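432aa long hypothetical deoxyribodipyrimidine photolyase (Sulfolobus tokodaii, PDB 2E0I) probably uses light to repair pyrimidine dimers in DNA and carries two FAD molecules, one of them seemingly a light-harvesting cofactor. Local coordinates at residues Leu23-Arg28 against Glu120-Glu125; Met54-Leu59 against Lys179-Leu184; Arg138-Phe143 against Phe240-Tyr245. One frame throughout, in Å; residues are numbered along the deposited sequence.

Contact 1: Leu23-Arg28 against Glu120-Glu125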
loop_
_atom_site.group_PDB
_atom_site.type_symbol
_atom_site.label_atom_id
_atom_site.label_comp_id
_atom_site.label_asym_id
_atom_site.label_seq_id
_atom_site.Cartn_x
_atom_site.Cartn_y
_atom_site.Cartn_z
ATOM N N LEU A 23 -26.793 0.507 -6.555
ATOM C CA LEU A 23 -27.974 0.449 -5.701
ATOM C C LEU A 23 -29.134 1.327 -6.160
ATOM O O LEU A 23 -30.302 0.972 -5.997
ATOM C CB LEU A 23 -27.587 0.813 -4.263
ATOM C CG LEU A 23 -26.808 -0.273 -3.513
ATOM C CD1 LEU A 23 -26.218 0.300 -2.232
ATOM C CD2 LEU A 23 -27.729 -1.457 -3.224
ATOM N N SER A 24 -28.813 2.472 -6.743
ATOM C CA SER A 24 -29.847 3.380 -7.186
ATOM C C SER A 24 -30.324 3.108 -8.610
ATOM O O SER A 24 -31.456 3.454 -8.959
ATOM C CB SER A 24 -29.351 4.823 -7.064
ATOM O OG SER A 24 -28.294 5.075 -7.971
ATOM N N GLU A 25 -29.483 2.481 -9.428
ATOM C CA GLU A 25 -29.861 2.203 -10.812
ATOM C C GLU A 25 -30.520 0.846 -11.064
ATOM O O GLU A 25 -31.207 0.693 -12.064
ATOM C CB GLU A 25 -28.651 2.360 -11.741
ATOM C CG GLU A 25 -28.094 3.777 -11.823
ATOM C CD GLU A 25 -26.954 3.916 -12.839
ATOM O OE1 GLU A 25 -26.400 5.035 -12.986
ATOM O OE2 GLU A 25 -26.607 2.908 -13.500
ATOM N N CYS A 26 -30.312 -0.138 -10.191
ATOM C CA CYS A 26 -30.936 -1.451 -10.395
ATOM C C CYS A 26 -31.895 -1.774 -9.258
ATOM O O CYS A 26 -31.874 -1.123 -8.211
ATOM C CB CYS A 26 -29.893 -2.581 -10.488
ATOM S SG CYS A 26 -28.333 -2.198 -11.359
ATOM N N ASP A 27 -32.727 -2.788 -9.467
ATOM C CA ASP A 27 -33.689 -3.198 -8.456
ATOM C C ASP A 27 -33.015 -4.012 -7.369
ATOM O O ASP A 27 -33.186 -3.745 -6.177
ATOM C CB ASP A 27 -34.809 -4.023 -9.089
ATOM C CG ASP A 27 -35.573 -3.248 -10.147
ATOM O OD1 ASP A 27 -36.046 -2.129 -9.832
ATOM O OD2 ASP A 27 -35.696 -3.758 -11.286
ATOM N N ARG A 28 -32.254 -5.014 -7.788
ATOM C CA ARG A 28 -31.541 -5.864 -6.849
ATOM C C ARG A 28 -30.047 -5.827 -7.203
ATOM O O ARG A 28 -29.669 -5.710 -8.371
ATOM C CB ARG A 28 -32.084 -7.297 -6.923
ATOM C CG ARG A 28 -33.591 -7.365 -7.123
ATOM C CD ARG A 28 -34.128 -8.794 -7.182
ATOM N NE ARG A 28 -34.234 -9.420 -5.856
ATOM C CZ ARG A 28 -34.759 -10.629 -5.624
ATOM N NH1 ARG A 28 -35.236 -11.365 -6.630
ATOM N NH2 ARG A 28 -34.806 -11.113 -4.382
ATOM N N GLU A 120 -24.291 -4.810 -19.449
ATOM C CA GLU A 120 -23.735 -3.468 -19.393
ATOM C C GLU A 120 -22.611 -3.438 -18.341
ATOM O O GLU A 120 -22.788 -3.914 -17.219
ATOM C CB GLU A 120 -24.826 -2.460 -19.045
ATOM C CG GLU A 120 -24.560 -1.101 -19.648
ATOM C CD GLU A 120 -25.544 -0.039 -19.194
ATOM O OE1 GLU A 120 -25.354 1.143 -19.582
ATOM O OE2 GLU A 120 -26.503 -0.382 -18.452
ATOM N N PHE A 121 -21.451 -2.899 -18.705
ATOM C CA PHE A 121 -20.320 -2.833 -17.776
ATOM C C PHE A 121 -20.031 -1.400 -17.394
ATOM O O PHE A 121 -19.522 -0.630 -18.196
ATOM C CB PHE A 121 -19.069 -3.438 -18.408
ATOM C CG PHE A 121 -17.880 -3.463 -17.494
ATOM C CD1 PHE A 121 -17.940 -4.134 -16.278
ATOM C CD2 PHE A 121 -16.690 -2.847 -17.863
ATOM C CE1 PHE A 121 -16.828 -4.192 -15.443
ATOM C CE2 PHE A 121 -15.577 -2.898 -17.039
ATOM C CZ PHE A 121 -15.642 -3.572 -15.824
ATOM N N LYS A 122 -20.326 -1.061 -16.148
ATOM C CA LYS A 122 -20.141 0.301 -15.668
ATOM C C LYS A 122 -19.049 0.433 -14.598
ATOM O O LYS A 122 -19.153 -0.158 -13.525
ATOM C CB LYS A 122 -21.495 0.817 -15.146
ATOM C CG LYS A 122 -22.666 0.385 -16.043
ATOM C CD LYS A 122 -23.998 1.038 -15.689
ATOM C CE LYS A 122 -24.092 2.457 -16.228
ATOM N NZ LYS A 122 -25.419 3.075 -15.944
ATOM N N ALA A 123 -18.001 1.202 -14.901
ATOM C CA ALA A 123 -16.902 1.421 -13.955
ATOM C C ALA A 123 -16.937 2.873 -13.497
ATOM O O ALA A 123 -17.237 3.751 -14.287
ATOM C CB ALA A 123 -15.574 1.108 -14.601
ATOM N N TYR A 124 -16.647 3.121 -12.222
ATOM C CA TYR A 124 -16.685 4.474 -11.678
ATOM C C TYR A 124 -15.412 4.810 -10.928
ATOM O O TYR A 124 -14.700 3.908 -10.481
ATOM C CB TYR A 124 -17.866 4.627 -10.714
ATOM C CG TYR A 124 -19.210 4.415 -11.359
ATOM C CD1 TYR A 124 -19.920 5.481 -11.927
ATOM C CD2 TYR A 124 -19.761 3.136 -11.441
ATOM C CE1 TYR A 124 -21.150 5.265 -12.565
ATOM C CE2 TYR A 124 -20.982 2.907 -12.069
ATOM C CZ TYR A 124 -21.674 3.968 -12.629
ATOM O OH TYR A 124 -22.885 3.719 -13.241
ATOM N N GLU A 125 -15.130 6.107 -10.798
ATOM C CA GLU A 125 -13.961 6.571 -10.064
ATOM C C GLU A 125 -14.342 6.609 -8.585
ATOM O O GLU A 125 -15.413 7.117 -8.228
ATOM C CB GLU A 125 -13.545 7.970 -10.532
ATOM C CG GLU A 125 -12.813 7.983 -11.866
ATOM C CD GLU A 125 -12.332 9.374 -12.293
ATOM O OE1 GLU A 125 -11.546 10.010 -11.550
ATOM O OE2 GLU A 125 -12.735 9.831 -13.387
#
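In the five-stranded parallel sheet of the photolyase alpha/beta domain, Glu25 at the end of helix 17-25 meets Lys122 on strand 120-124 at one edge of the sheet, with Tyr124 beside them. The strand alternates: Glu120, Lys122 and Tyr124 turn toward the helix, whereas Phe121 packs on helix 101-115. The backbones stay well apart, Glu25 CA lying 11.0 Å from Lys122 CA, and long side chains approaching from opposite directions close the gap. Glu25 starts with CG opposite its carbonyl carbon and runs fully extended from there, which carries its carboxylate out to the strand. Lys122 starts in the same sense but kinks at chi3 (79°), and the kink brings NZ to Glu25 OE2 at 2.7 Å. This is a salt bridge with a hydrogen bond in it: NZ comes to the syn side of OE2, 21° out of the carboxylate plane. The same oxygen is also hydrogen-bonded to the hydroxyl of Tyr94, on the neighbouring strand 92-96, so OE2 has two partners. Tyr124 only stands by, its OH 3.8 Å from Glu25 OE1, too far for a bond, and its ring plane is turned 75° from the carboxylate; that ring stacks instead on Tyr21, one helical turn before Glu25. Just past the helix, Cys26 forms a disulfide with Cys3, fastening the end of the helix to the start of strand 2-7. Glu120 OE2 is 5.9 Å from Glu25 OE2, a like charge nearby, and the positive charge of Lys122 probably offsets part of the repulsion between the two carboxylates. Shared by Lys122 NZ and the Tyr94 hydroxyl, Glu25 OE2 probably has its negative charge well balanced at this partly solvent-open sheet edge.

Contact 2: Met54-Leu59 against Lys179-Leu184. With FAD (flavin-adenine dinucleotide), chain F.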
loop_
_atom_site.group_PDB
_atom_site.type_symbol
_atom_site.label_atom_id
_atom_site.label_comp_id
_atom_site.label_asym_id
_atom_site.label_seq_id
_atom_site.Cartn_x
_atom_site.Cartn_y
_atom_site.Cartn_z
ATOM N N MET A 54 -7.055 -8.223 4.279
ATOM C CA MET A 54 -8.124 -8.188 3.290
ATOM C C MET A 54 -9.218 -9.215 3.652
ATOM O O MET A 54 -10.409 -8.894 3.666
ATOM C CB MET A 54 -7.535 -8.483 1.920
ATOM C CG MET A 54 -8.520 -8.452 0.798
ATOM S SD MET A 54 -7.688 -8.945 -0.713
ATOM C CE MET A 54 -7.836 -10.730 -0.588
ATOM N N ILE A 55 -8.814 -10.450 3.940
ATOM C CA ILE A 55 -9.764 -11.487 4.323
ATOM C C ILE A 55 -10.566 -11.027 5.567
ATOM O O ILE A 55 -11.793 -11.129 5.610
ATOM C CB ILE A 55 -9.036 -12.808 4.678
ATOM C CG1 ILE A 55 -8.033 -13.191 3.583
ATOM C CG2 ILE A 55 -10.056 -13.923 4.860
ATOM C CD1 ILE A 55 -8.673 -13.661 2.310
ATOM N N ASN A 56 -9.876 -10.535 6.589
ATOM C CA ASN A 56 -10.589 -10.064 7.770
ATOM C C ASN A 56 -11.574 -8.952 7.396
ATOM O O ASN A 56 -12.715 -8.932 7.866
ATOM C CB ASN A 56 -9.617 -9.557 8.832
ATOM C CG ASN A 56 -8.945 -10.680 9.584
ATOM O OD1 ASN A 56 -9.549 -11.730 9.817
ATOM N ND2 ASN A 56 -7.693 -10.465 9.988
ATOM N N SER A 57 -11.135 -8.027 6.548
ATOM C CA SER A 57 -12.003 -6.947 6.125
ATOM C C SER A 57 -13.165 -7.510 5.324
ATOM O O SER A 57 -14.277 -6.999 5.401
ATOM C CB SER A 57 -11.219 -5.945 5.294
ATOM O OG SER A 57 -10.142 -5.421 6.055
ATOM N N LEU A 58 -12.908 -8.565 4.554
ATOM C CA LEU A 58 -13.959 -9.215 3.774
ATOM C C LEU A 58 -14.947 -9.917 4.712
ATOM O O LEU A 58 -16.149 -9.968 4.427
ATOM C CB LEU A 58 -13.362 -10.224 2.783
ATOM C CG LEU A 58 -12.750 -9.620 1.514
ATOM C CD1 LEU A 58 -12.026 -10.683 0.707
ATOM C CD2 LEU A 58 -13.860 -8.981 0.686
ATOM N N LEU A 59 -14.446 -10.457 5.825
ATOM C CA LEU A 59 -15.320 -11.115 6.795
ATOM C C LEU A 59 -16.240 -10.073 7.421
ATOM O O LEU A 59 -17.446 -10.306 7.552
ATOM C CB LEU A 59 -14.514 -11.810 7.900
ATOM C CG LEU A 59 -13.723 -13.048 7.465
ATOM C CD1 LEU A 59 -12.863 -13.537 8.605
ATOM C CD2 LEU A 59 -14.669 -14.133 6.994
ATOM N N LYS A 179 -3.288 -17.033 6.272
ATOM C CA LYS A 179 -2.271 -17.885 6.885
ATOM C C LYS A 179 -1.539 -17.307 8.088
ATOM O O LYS A 179 -1.168 -18.040 9.001
ATOM C CB LYS A 179 -1.233 -18.287 5.835
ATOM C CG LYS A 179 -1.805 -19.013 4.624
ATOM C CD LYS A 179 -0.699 -19.326 3.632
ATOM C CE LYS A 179 -1.235 -19.795 2.289
ATOM N NZ LYS A 179 -0.128 -19.963 1.295
ATOM N N ILE A 180 -1.310 -16.004 8.087
ATOM C CA ILE A 180 -0.598 -15.371 9.183
ATOM C C ILE A 180 -1.036 -13.928 9.283
ATOM O O ILE A 180 -0.837 -13.154 8.354
ATOM C CB ILE A 180 0.913 -15.437 8.942
ATOM C CG1 ILE A 180 1.636 -14.538 9.940
ATOM C CG2 ILE A 180 1.227 -15.034 7.515
ATOM C CD1 ILE A 180 3.144 -14.477 9.716
ATOM N N GLU A 181 -1.626 -13.573 10.420
ATOM C CA GLU A 181 -2.137 -12.222 10.657
ATOM C C GLU A 181 -1.152 -11.280 11.349
ATOM O O GLU A 181 -0.334 -11.704 12.157
ATOM C CB GLU A 181 -3.420 -12.298 11.497
ATOM C CG GLU A 181 -4.536 -13.131 10.866
ATOM C CD GLU A 181 -5.856 -13.040 11.628
ATOM O OE1 GLU A 181 -6.297 -11.905 11.938
ATOM O OE2 GLU A 181 -6.461 -14.102 11.908
ATOM N N SER A 182 -1.228 -9.995 11.027
ATOM C CA SER A 182 -0.363 -9.013 11.665
ATOM C C SER A 182 -0.854 -8.813 13.089
ATOM O O SER A 182 -2.047 -8.608 13.327
ATOM C CB SER A 182 -0.427 -7.663 10.947
ATOM O OG SER A 182 0.220 -6.652 11.710
ATOM N N PRO A 183 0.061 -8.865 14.061
ATOM C CA PRO A 183 -0.363 -8.673 15.448
ATOM C C PRO A 183 -0.782 -7.226 15.665
ATOM O O PRO A 183 -1.359 -6.879 16.695
ATOM C CB PRO A 183 0.897 -9.013 16.233
ATOM C CG PRO A 183 1.988 -8.526 15.327
ATOM C CD PRO A 183 1.525 -9.039 13.977
ATOM N N LEU A 184 -0.506 -6.392 14.674
ATOM C CA LEU A 184 -0.778 -4.970 14.774
ATOM C C LEU A 184 -2.081 -4.451 14.145
ATOM O O LEU A 184 -2.478 -3.309 14.389
ATOM C CB LEU A 184 0.434 -4.243 14.200
ATOM C CG LEU A 184 0.506 -2.735 14.266
ATOM C CD1 LEU A 184 0.222 -2.280 15.689
ATOM C CD2 LEU A 184 1.887 -2.289 13.787
HETATM P PA FAD F . -2.146 -6.964 -6.956
HETATM O O1A FAD F . -1.073 -6.098 -6.416
HETATM O O2A FAD F . -2.649 -8.193 -6.304
HETATM O O5B FAD F . -1.249 -7.674 -8.090
HETATM C C5B FAD F . -1.867 -8.435 -9.134
HETATM C C4B FAD F . -0.846 -8.910 -10.172
HETATM O O4B FAD F . 0.135 -7.868 -10.344
HETATM C C3B FAD F . -0.072 -10.134 -9.682
HETATM O O3B FAD F . 0.456 -10.848 -10.804
HETATM C C2B FAD F . 1.057 -9.470 -8.894
HETATM O O2B FAD F . 2.164 -10.370 -8.803
HETATM C C1B FAD F . 1.407 -8.344 -9.866
HETATM N N9A FAD F . 2.180 -7.264 -9.205
HETATM C C8A FAD F . 1.838 -6.631 -8.084
HETATM N N7A FAD F . 2.733 -5.689 -7.800
HETATM C C5A FAD F . 3.660 -5.717 -8.752
HETATM C C6A FAD F . 4.805 -4.974 -9.012
HETATM N N6A FAD F . 5.192 -4.018 -8.173
HETATM N N1A FAD F . 5.530 -5.250 -10.106
HETATM C C2A FAD F . 5.175 -6.222 -10.931
HETATM N N3A FAD F . 4.093 -6.949 -10.711
HETATM C C4A FAD F . 3.315 -6.724 -9.643
HETATM N N1 FAD F . -8.718 -8.271 -5.241
HETATM C C2 FAD F . -9.655 -9.166 -5.773
HETATM O O2 FAD F . -10.642 -8.742 -6.371
HETATM N N3 FAD F . -9.435 -10.544 -5.662
HETATM C C4 FAD F . -8.278 -11.024 -5.032
HETATM O O4 FAD F . -8.093 -12.236 -4.931
HETATM C C4X FAD F . -7.341 -10.131 -4.522
HETATM N N5 FAD F . -6.150 -10.604 -3.952
HETATM C C5X FAD F . -5.196 -9.705 -3.459
HETATM C C6 FAD F . -3.980 -10.183 -2.978
HETATM C C7 FAD F . -2.986 -9.296 -2.572
HETATM C C7M FAD F . -1.656 -9.847 -2.052
HETATM C C8 FAD F . -3.217 -7.925 -2.645
HETATM C C8M FAD F . -2.146 -6.924 -2.209
HETATM C C9 FAD F . -4.437 -7.449 -3.119
HETATM C C9A FAD F . -5.431 -8.334 -3.527
HETATM N N10 FAD F . -6.643 -7.864 -4.058
HETATM C C10 FAD F . -7.562 -8.760 -4.620
HETATM C "C1'" FAD F . -6.932 -6.412 -4.111
HETATM C "C2'" FAD F . -6.294 -5.720 -5.315
HETATM O "O2'" FAD F . -5.502 -4.616 -4.866
HETATM C "C3'" FAD F . -7.371 -5.242 -6.294
HETATM O "O3'" FAD F . -8.073 -6.372 -6.821
HETATM C "C4'" FAD F . -6.748 -4.447 -7.444
HETATM O "O4'" FAD F . -7.792 -3.837 -8.209
HETATM C "C5'" FAD F . -5.913 -5.357 -8.348
HETATM O "O5'" FAD F . -4.792 -4.661 -8.900
HETATM P P FAD F . -3.370 -4.704 -8.144
HETATM O O1P FAD F . -2.373 -4.114 -9.066
HETATM O O2P FAD F . -3.507 -4.129 -6.788
HETATM O O3P FAD F . -3.107 -6.290 -8.060
#
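Asn56, on helix 48-66, and Glu181, in the loop leading to helix 189-196, are joined by a single hydrogen bond: Asn56 ND2 donates to Glu181 OE1 at 2.8 Å, with an N-H...O angle of 157°. The acceptor lies close to the plane of the amide, but the amide nitrogen stands above the carboxylate plane, 61° out of it. The two flat groups are accordingly inclined, their planes 56° apart. Asn56 directs its CG opposite its own carbonyl carbon, sending the amide off the helix to the loop. Its other end is used as well, since OD1 is hydrogen-bonded to Lys178 NZ; that lysine also makes a long, weak ion pair with Glu181 OE2 and so lies near both partners. Next along the loop is an ST turn, in which Leu184 N donates to Ser182 OG at 3.1 Å; the same hydroxyl is hydrogen-bonded to Thr304 O of helix 292-304, while Ile180 O is held by Ser52 OG of helix 48-66. The loop therefore runs between a helix of the alpha/beta domain and one of the helical FAD-binding domain. Nonpolar and sulfur contacts lie on another side of helix 48-66, where Met54 reaches the FAD of chain F, consistent with the light-harvesting cofactor. The thioether lies over a face of the isoalloxazine, above its central ring: SD is 3.7 Å from C9A of the flavin, and CE is 3.8 Å from its N5. A bend at the sulfur lays the methyl group along the ring, and Phe33 of strand 28-35 touches the same methionine.

Contact 3: Arg138-Phe143 against Phe240-Tyr245. With FAD (flavin-adenine dinucleotide), chain E.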
loop_
_atom_site.group_PDB
_atom_site.type_symbol
_atom_site.label_atom_id
_atom_site.label_comp_id
_atom_site.label_asym_id
_atom_site.label_seq_id
_atom_site.Cartn_x
_atom_site.Cartn_y
_atom_site.Cartn_z
ATOM N N ARG A 138 4.702 17.723 -12.865
ATOM C CA ARG A 138 6.056 17.186 -12.734
ATOM C C ARG A 138 6.326 16.637 -11.339
ATOM O O ARG A 138 6.735 15.488 -11.178
ATOM C CB ARG A 138 7.107 18.268 -13.071
ATOM C CG ARG A 138 7.094 19.499 -12.146
ATOM C CD ARG A 138 8.197 20.529 -12.494
ATOM N NE ARG A 138 8.114 21.752 -11.679
ATOM C CZ ARG A 138 7.128 22.655 -11.738
ATOM N NH1 ARG A 138 7.157 23.722 -10.947
ATOM N NH2 ARG A 138 6.113 22.508 -12.590
ATOM N N ASN A 139 6.087 17.475 -10.335
ATOM C CA ASN A 139 6.316 17.109 -8.947
ATOM C C ASN A 139 5.050 17.235 -8.101
ATOM O O ASN A 139 4.012 17.728 -8.560
ATOM C CB ASN A 139 7.409 17.993 -8.358
ATOM C CG ASN A 139 7.037 19.466 -8.364
ATOM O OD1 ASN A 139 7.689 20.276 -7.716
ATOM N ND2 ASN A 139 5.991 19.817 -9.099
ATOM N N PHE A 140 5.154 16.802 -6.852
ATOM C CA PHE A 140 4.027 16.839 -5.944
ATOM C C PHE A 140 3.523 18.227 -5.558
ATOM O O PHE A 140 2.312 18.477 -5.575
ATOM C CB PHE A 140 4.364 16.079 -4.663
ATOM C CG PHE A 140 3.258 16.103 -3.644
ATOM C CD1 PHE A 140 2.090 15.372 -3.848
ATOM C CD2 PHE A 140 3.354 16.902 -2.514
ATOM C CE1 PHE A 140 1.039 15.448 -2.943
ATOM C CE2 PHE A 140 2.308 16.982 -1.606
ATOM C CZ PHE A 140 1.151 16.258 -1.819
ATOM N N THR A 141 4.442 19.121 -5.200
ATOM C CA THR A 141 4.048 20.455 -4.754
ATOM C C THR A 141 3.233 21.184 -5.808
ATOM O O THR A 141 2.266 21.865 -5.490
ATOM C CB THR A 141 5.279 21.313 -4.341
ATOM O OG1 THR A 141 5.853 21.907 -5.503
ATOM C CG2 THR A 141 6.341 20.450 -3.650
ATOM N N SER A 142 3.618 21.025 -7.065
ATOM C CA SER A 142 2.897 21.660 -8.160
ATOM C C SER A 142 1.474 21.085 -8.198
ATOM O O SER A 142 0.489 21.822 -8.273
ATOM C CB SER A 142 3.629 21.382 -9.481
ATOM O OG SER A 142 2.905 21.863 -10.602
ATOM N N PHE A 143 1.396 19.756 -8.129
ATOM C CA PHE A 143 0.143 18.996 -8.145
ATOM C C PHE A 143 -0.822 19.383 -7.028
ATOM O O PHE A 143 -1.996 19.670 -7.272
ATOM C CB PHE A 143 0.463 17.498 -8.037
ATOM C CG PHE A 143 -0.741 16.629 -7.842
ATOM C CD1 PHE A 143 -1.670 16.463 -8.863
ATOM C CD2 PHE A 143 -0.955 15.987 -6.626
ATOM C CE1 PHE A 143 -2.801 15.671 -8.675
ATOM C CE2 PHE A 143 -2.082 15.192 -6.424
ATOM C CZ PHE A 143 -3.007 15.033 -7.447
ATOM N N PHE A 240 -1.842 16.268 7.615
ATOM C CA PHE A 240 -2.426 14.978 7.293
ATOM C C PHE A 240 -3.093 14.992 5.926
ATOM O O PHE A 240 -2.957 14.040 5.147
ATOM C CB PHE A 240 -3.447 14.590 8.355
ATOM C CG PHE A 240 -4.151 13.298 8.074
ATOM C CD1 PHE A 240 -3.569 12.086 8.422
ATOM C CD2 PHE A 240 -5.396 13.294 7.441
ATOM C CE1 PHE A 240 -4.209 10.894 8.149
ATOM C CE2 PHE A 240 -6.051 12.103 7.159
ATOM C CZ PHE A 240 -5.455 10.899 7.514
ATOM N N VAL A 241 -3.822 16.065 5.634
ATOM C CA VAL A 241 -4.495 16.174 4.345
ATOM C C VAL A 241 -3.493 16.248 3.181
ATOM O O VAL A 241 -3.730 15.671 2.118
ATOM C CB VAL A 241 -5.432 17.400 4.298
ATOM C CG1 VAL A 241 -6.066 17.522 2.930
ATOM C CG2 VAL A 241 -6.516 17.249 5.332
ATOM N N ARG A 242 -2.372 16.937 3.372
ATOM C CA ARG A 242 -1.401 17.029 2.294
ATOM C C ARG A 242 -0.811 15.648 2.052
ATOM O O ARG A 242 -0.581 15.255 0.906
ATOM C CB ARG A 242 -0.278 18.013 2.632
ATOM C CG ARG A 242 0.457 18.559 1.402
ATOM C CD ARG A 242 1.699 19.351 1.789
ATOM N NE ARG A 242 2.619 18.500 2.521
ATOM C CZ ARG A 242 2.892 18.566 3.823
ATOM N NH1 ARG A 242 3.750 17.693 4.342
ATOM N NH2 ARG A 242 2.352 19.497 4.602
ATOM N N GLU A 243 -0.569 14.903 3.122
ATOM C CA GLU A 243 -0.001 13.582 2.943
ATOM C C GLU A 243 -1.003 12.621 2.325
ATOM O O GLU A 243 -0.637 11.684 1.631
ATOM C CB GLU A 243 0.568 13.063 4.270
ATOM C CG GLU A 243 2.059 13.425 4.400
ATOM C CD GLU A 243 2.672 13.105 5.753
ATOM O OE1 GLU A 243 2.460 11.973 6.264
ATOM O OE2 GLU A 243 3.383 13.993 6.292
ATOM N N LEU A 244 -2.279 12.877 2.547
ATOM C CA LEU A 244 -3.311 12.032 1.974
ATOM C C LEU A 244 -3.237 12.177 0.460
ATOM O O LEU A 244 -3.467 11.226 -0.289
ATOM C CB LEU A 244 -4.679 12.489 2.468
ATOM C CG LEU A 244 -5.737 11.419 2.694
ATOM C CD1 LEU A 244 -5.195 10.325 3.611
ATOM C CD2 LEU A 244 -6.946 12.070 3.324
ATOM N N TYR A 245 -2.909 13.385 0.012
ATOM C CA TYR A 245 -2.809 13.684 -1.411
ATOM C C TYR A 245 -1.621 12.986 -2.062
ATOM O O TYR A 245 -1.552 12.895 -3.285
ATOM C CB TYR A 245 -2.737 15.206 -1.629
ATOM C CG TYR A 245 -4.099 15.869 -1.771
ATOM C CD1 TYR A 245 -4.844 15.719 -2.937
ATOM C CD2 TYR A 245 -4.655 16.621 -0.726
ATOM C CE1 TYR A 245 -6.109 16.291 -3.069
ATOM C CE2 TYR A 245 -5.924 17.204 -0.839
ATOM C CZ TYR A 245 -6.652 17.031 -2.018
ATOM O OH TYR A 245 -7.931 17.565 -2.153
HETATM P PA FAD E . 0.951 8.322 8.808
HETATM O O1A FAD E . 0.141 8.210 10.042
HETATM O O2A FAD E . 1.955 9.374 8.542
HETATM O O5B FAD E . -0.250 8.898 7.902
HETATM C C5B FAD E . -0.004 9.699 6.745
HETATM C C4B FAD E . -0.918 9.257 5.601
HETATM O O4B FAD E . -0.686 10.032 4.412
HETATM C C3B FAD E . -0.626 7.797 5.246
HETATM O O3B FAD E . -1.554 6.962 5.943
HETATM C C2B FAD E . -0.988 7.790 3.762
HETATM O O2B FAD E . -2.408 7.815 3.611
HETATM C C1B FAD E . -0.388 9.129 3.333
HETATM N N9A FAD E . 1.082 9.047 3.155
HETATM C C8A FAD E . 2.016 9.387 4.041
HETATM N N7A FAD E . 3.222 9.262 3.488
HETATM C C5A FAD E . 3.056 8.836 2.240
HETATM C C6A FAD E . 3.911 8.524 1.188
HETATM N N6A FAD E . 5.227 8.658 1.316
HETATM N N1A FAD E . 3.389 8.092 0.030
HETATM C C2A FAD E . 2.084 7.960 -0.134
HETATM N N3A FAD E . 1.242 8.253 0.842
HETATM C C4A FAD E . 1.691 8.689 2.028
HETATM N N1 FAD E . 2.207 3.399 1.656
HETATM C C2 FAD E . 1.229 2.463 1.296
HETATM O O2 FAD E . 0.055 2.628 1.618
HETATM N N3 FAD E . 1.597 1.299 0.609
HETATM C C4 FAD E . 2.943 1.078 0.297
HETATM O O4 FAD E . 3.259 0.085 -0.356
HETATM C C4X FAD E . 3.912 2.003 0.672
HETATM N N5 FAD E . 5.262 1.725 0.430
HETATM C C5X FAD E . 6.248 2.655 0.783
HETATM C C6 FAD E . 7.582 2.363 0.517
HETATM C C7 FAD E . 8.568 3.293 0.830
HETATM C C7M FAD E . 10.024 2.959 0.498
HETATM C C8 FAD E . 8.217 4.508 1.415
HETATM C C8M FAD E . 9.277 5.562 1.745
HETATM C C9 FAD E . 6.880 4.790 1.679
HETATM C C9A FAD E . 5.883 3.871 1.361
HETATM N N10 FAD E . 4.525 4.152 1.602
HETATM C C10 FAD E . 3.555 3.169 1.347
HETATM C "C1'" FAD E . 4.120 5.466 2.164
HETATM C "C2'" FAD E . 4.029 5.603 3.686
HETATM O "O2'" FAD E . 5.251 5.186 4.301
HETATM C "C3'" FAD E . 2.851 4.824 4.277
HETATM O "O3'" FAD E . 1.646 5.218 3.615
HETATM C "C4'" FAD E . 2.694 5.103 5.773
HETATM O "O4'" FAD E . 3.900 4.770 6.467
HETATM C "C5'" FAD E . 1.534 4.298 6.363
HETATM O "O5'" FAD E . 1.448 4.479 7.781
HETATM P P FAD E . 0.454 5.564 8.435
HETATM O O1P FAD E . -0.887 5.371 7.839
HETATM O O2P FAD E . 0.590 5.449 9.904
HETATM O O3P FAD E . 1.055 6.973 7.929
#
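Phe140, in the first turn of helix 140-147, pushes its ring end-on against helix 238-256 between Arg242 and Tyr245. Its CG stands opposite the backbone N (chi1 178°), which sends the ring out toward helix 238-256. The far end of the ring meets backbone: CZ lies 3.4 Å from Arg242 O, which comes in obliquely, and CE1 lies 3.7 Å from Tyr245 O, at the edge near the ring plane. Aliphatic carbons complete the seat, with Arg242 CG in the plane of the ring, 3.9 Å from Phe140 CE2, and Tyr245 CB 4.0 Å from CE1. The Arg242 guanidinium does not stack, its plane being 74° from the ring; bent at chi3 (60°), the chain leads to a salt bridge with Glu239. Phe143, one turn on, brings CE2 to within 3.9 Å of Tyr245 O, again edge-first. Trp246 stacks with Phe140. Replacing Phe140 with an alanine would probably leave a gap beside Arg242 and Tyr245 and take from Trp246 its stacking partner. Glu243 and Leu244, turned away from Phe140, face the FAD of chain E, with Leu244 CD1 3.8 Å from its ribose O2B. The edges of both phenylalanine rings converge on one carbonyl oxygen, Tyr245 O, which suggests a weakly polar C-H...O element in an otherwise hydrophobic seam behind the cofactor's adenosine half.

In the fold
The contacts lie far apart, their centres 29 to 32 Å from one another. Contact 1 opens first along the chain, and contact 2 opens before contact 1 closes at strand 120-124. Helix 140-147 of contact 3 follows that strand, and residues 179-184 come before contact 3 closes on helix 238-256. Contact 1 lies within the alpha/beta domain, at its sheet edge; contacts 2 and 3, on opposite sides of the chain's centre, each involve a helix that lines a flavin pocket. Helix 48-66 serves the FAD of chain F and helix 238-256 that of chain E, so contacts 2 and 3 each tie a helix beside one of the two flavins to a distant part of the chain.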